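PDB 3EBW: Per a 4 allergen from Periplaneta americana, which is a major cockroach allergen of the lipocalin family and probably binds small hydrophobic ligands inside its beta barrel. Local coordinates for residues Leu13-Tyr18 against Asp42-Asp47. Numbering follows the deposited sequence.
Sequences LDMTKY and DKYTLD
Tyr18 turns the edge of its ring, through CD2 and CE2, onto one face of the Tyr44 ring in a T-shaped pair, with centroids 5.0 Å apart and planes at 78°. CD2 of Tyr18 sits above that face, displaced toward the rim, while CE2 of Tyr44 lies close to the plane of the Tyr18 ring at its edge. The selenomethionine Met15 brings its terminal methyl obliquely to the same tyrosine, CE lying 3.8 Å from CE1 of Tyr44. Bends at chi2 (-53°) and chi3 (-87°) fold the chain of Met15 so that its end, rather than its base, makes this apolar contact. Further along, at the more exposed margin, CG2 of Thr16 faces CD2 of Leu46 at 4.2 Å. Within the loop, Thr16 OG1 donates to Asp14 OD1 over 3.0 Å, on the syn side of the carboxylate, somewhat out of its plane. The hydroxyl of buried Tyr18 is hydrogen-bonded to Ser106 OG, and the Tyr18 ring stacks with Trp22, whose NE1 donates a hydrogen bond to Tyr18 O. A polyether, probably from the crystallisation liquor, lies about 4 Å from the Tyr44 side chain at the nearest atoms and may mark a pocket. This packing joins the loop to strand 40-46 where Gly20, hydrogen-bonded to the Tyr44 backbone, begins the Gly-X-Trp signature (Gly20-Thr21-Trp22) that in lipocalins marks the closed end of the barrel.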
loop_
_atom_site.group_PDB
_atom_site.type_symbol
_atom_site.label_atom_id
_atom_site.label_comp_id
_atom_site.label_asym_id
_atom_site.label_seq_id
_atom_site.Cartn_x
_atom_site.Cartn_y
_atom_site.Cartn_z
ATOM N N LEU A 13 -17.184 -14.622 -19.199
ATOM C CA LEU A 13 -17.273 -14.750 -17.755
ATOM C C LEU A 13 -18.533 -15.529 -17.380
ATOM O O LEU A 13 -19.613 -15.246 -17.862
ATOM C CB LEU A 13 -17.276 -13.362 -17.097
ATOM C CG LEU A 13 -17.489 -13.350 -15.574
ATOM C CD1 LEU A 13 -16.395 -14.150 -14.875
ATOM C CD2 LEU A 13 -17.544 -11.921 -15.092
ATOM N N ASP A 14 -18.373 -16.517 -16.515
ATOM C CA ASP A 14 -19.478 -17.349 -16.071
ATOM C C ASP A 14 -19.384 -17.526 -14.536
ATOM O O ASP A 14 -18.780 -18.476 -14.029
ATOM C CB ASP A 14 -19.410 -18.694 -16.813
ATOM C CG ASP A 14 -20.542 -19.632 -16.448
ATOM O OD1 ASP A 14 -21.523 -19.178 -15.834
ATOM O OD2 ASP A 14 -20.460 -20.832 -16.778
HETATM N N MSE A 15 -19.994 -16.588 -13.812
HETATM C CA MSE A 15 -19.979 -16.597 -12.357
HETATM C C MSE A 15 -20.439 -17.904 -11.761
HETATM O O MSE A 15 -20.352 -18.111 -10.568
HETATM C CB MSE A 15 -20.804 -15.435 -11.798
HETATM C CG MSE A 15 -20.144 -14.080 -12.020
HETATM SE SE MSE A 15 -18.291 -14.007 -11.358
HETATM C CE MSE A 15 -18.720 -13.506 -9.537
ATOM N N THR A 16 -20.917 -18.804 -12.595
ATOM C CA THR A 16 -21.352 -20.082 -12.093
ATOM C C THR A 16 -20.109 -20.939 -11.969
ATOM O O THR A 16 -20.013 -21.765 -11.076
ATOM C CB THR A 16 -22.351 -20.723 -13.046
ATOM O OG1 THR A 16 -23.293 -19.728 -13.460
ATOM C CG2 THR A 16 -23.106 -21.836 -12.347
ATOM N N LYS A 17 -19.153 -20.730 -12.868
ATOM C CA LYS A 17 -17.896 -21.472 -12.840
ATOM C C LYS A 17 -16.942 -20.848 -11.821
ATOM O O LYS A 17 -15.844 -21.353 -11.587
ATOM C CB LYS A 17 -17.231 -21.448 -14.217
ATOM C CG LYS A 17 -17.835 -22.374 -15.258
ATOM C CD LYS A 17 -17.046 -22.263 -16.558
ATOM C CE LYS A 17 -17.528 -23.210 -17.629
ATOM N NZ LYS A 17 -16.875 -22.858 -18.919
ATOM N N TYR A 18 -17.369 -19.739 -11.225
ATOM C CA TYR A 18 -16.563 -19.029 -10.247
ATOM C C TYR A 18 -16.928 -19.489 -8.853
ATOM O O TYR A 18 -16.371 -19.024 -7.869
ATOM C CB TYR A 18 -16.812 -17.530 -10.358
ATOM C CG TYR A 18 -15.684 -16.715 -9.786
ATOM C CD1 TYR A 18 -14.467 -16.614 -10.456
ATOM C CD2 TYR A 18 -15.816 -16.078 -8.554
ATOM C CE1 TYR A 18 -13.415 -15.907 -9.916
ATOM C CE2 TYR A 18 -14.775 -15.372 -8.008
ATOM C CZ TYR A 18 -13.568 -15.288 -8.687
ATOM O OH TYR A 18 -12.508 -14.613 -8.115
ATOM N N ASP A 42 -13.018 -15.222 -0.180
ATOM C CA ASP A 42 -14.421 -15.013 -0.534
ATOM C C ASP A 42 -14.945 -16.394 -0.956
ATOM O O ASP A 42 -14.231 -17.159 -1.618
ATOM C CB ASP A 42 -14.548 -14.003 -1.683
ATOM C CG ASP A 42 -14.333 -12.565 -1.233
ATOM O OD1 ASP A 42 -15.318 -11.874 -0.911
ATOM O OD2 ASP A 42 -13.172 -12.121 -1.195
ATOM N N LYS A 43 -16.158 -16.733 -0.530
ATOM C CA LYS A 43 -16.749 -18.021 -0.894
ATOM C C LYS A 43 -17.995 -17.794 -1.711
ATOM O O LYS A 43 -18.887 -17.035 -1.291
ATOM C CB LYS A 43 -17.124 -18.846 0.334
ATOM C CG LYS A 43 -17.982 -20.045 -0.016
ATOM C CD LYS A 43 -17.509 -21.324 0.666
ATOM C CE LYS A 43 -17.883 -21.384 2.146
ATOM N NZ LYS A 43 -17.213 -22.535 2.839
ATOM N N TYR A 44 -18.041 -18.431 -2.884
ATOM C CA TYR A 44 -19.192 -18.326 -3.787
ATOM C C TYR A 44 -19.977 -19.634 -3.777
ATOM O O TYR A 44 -19.440 -20.727 -3.968
ATOM C CB TYR A 44 -18.746 -17.955 -5.194
ATOM C CG TYR A 44 -18.271 -16.537 -5.285
ATOM C CD1 TYR A 44 -19.120 -15.516 -5.702
ATOM C CD2 TYR A 44 -16.945 -16.210 -4.987
ATOM C CE1 TYR A 44 -18.651 -14.197 -5.836
ATOM C CE2 TYR A 44 -16.473 -14.913 -5.120
ATOM C CZ TYR A 44 -17.325 -13.920 -5.550
ATOM O OH TYR A 44 -16.829 -12.671 -5.760
ATOM N N THR A 45 -21.268 -19.476 -3.540
ATOM C CA THR A 45 -22.200 -20.573 -3.411
ATOM C C THR A 45 -23.419 -20.328 -4.271
ATOM O O THR A 45 -23.978 -19.223 -4.275
ATOM C CB THR A 45 -22.617 -20.656 -1.955
ATOM O OG1 THR A 45 -21.508 -21.150 -1.198
ATOM C CG2 THR A 45 -23.849 -21.497 -1.772
ATOM N N LEU A 46 -23.818 -21.358 -5.013
ATOM C CA LEU A 46 -24.994 -21.288 -5.878
ATOM C C LEU A 46 -26.216 -21.917 -5.194
ATOM O O LEU A 46 -26.274 -23.124 -5.010
ATOM C CB LEU A 46 -24.704 -22.013 -7.192
ATOM C CG LEU A 46 -25.935 -22.394 -8.018
ATOM C CD1 LEU A 46 -26.741 -21.164 -8.477
ATOM C CD2 LEU A 46 -25.449 -23.205 -9.203
ATOM N N ASP A 47 -27.183 -21.101 -4.798
ATOM C CA ASP A 47 -28.401 -21.610 -4.166
ATOM C C ASP A 47 -29.326 -22.266 -5.188
ATOM O O ASP A 47 -29.159 -22.091 -6.405
ATOM C CB ASP A 47 -29.153 -20.475 -3.492
ATOM C CG ASP A 47 -28.254 -19.627 -2.634
ATOM O OD1 ASP A 47 -27.236 -20.169 -2.138
ATOM O OD2 ASP A 47 -28.579 -18.433 -2.447
#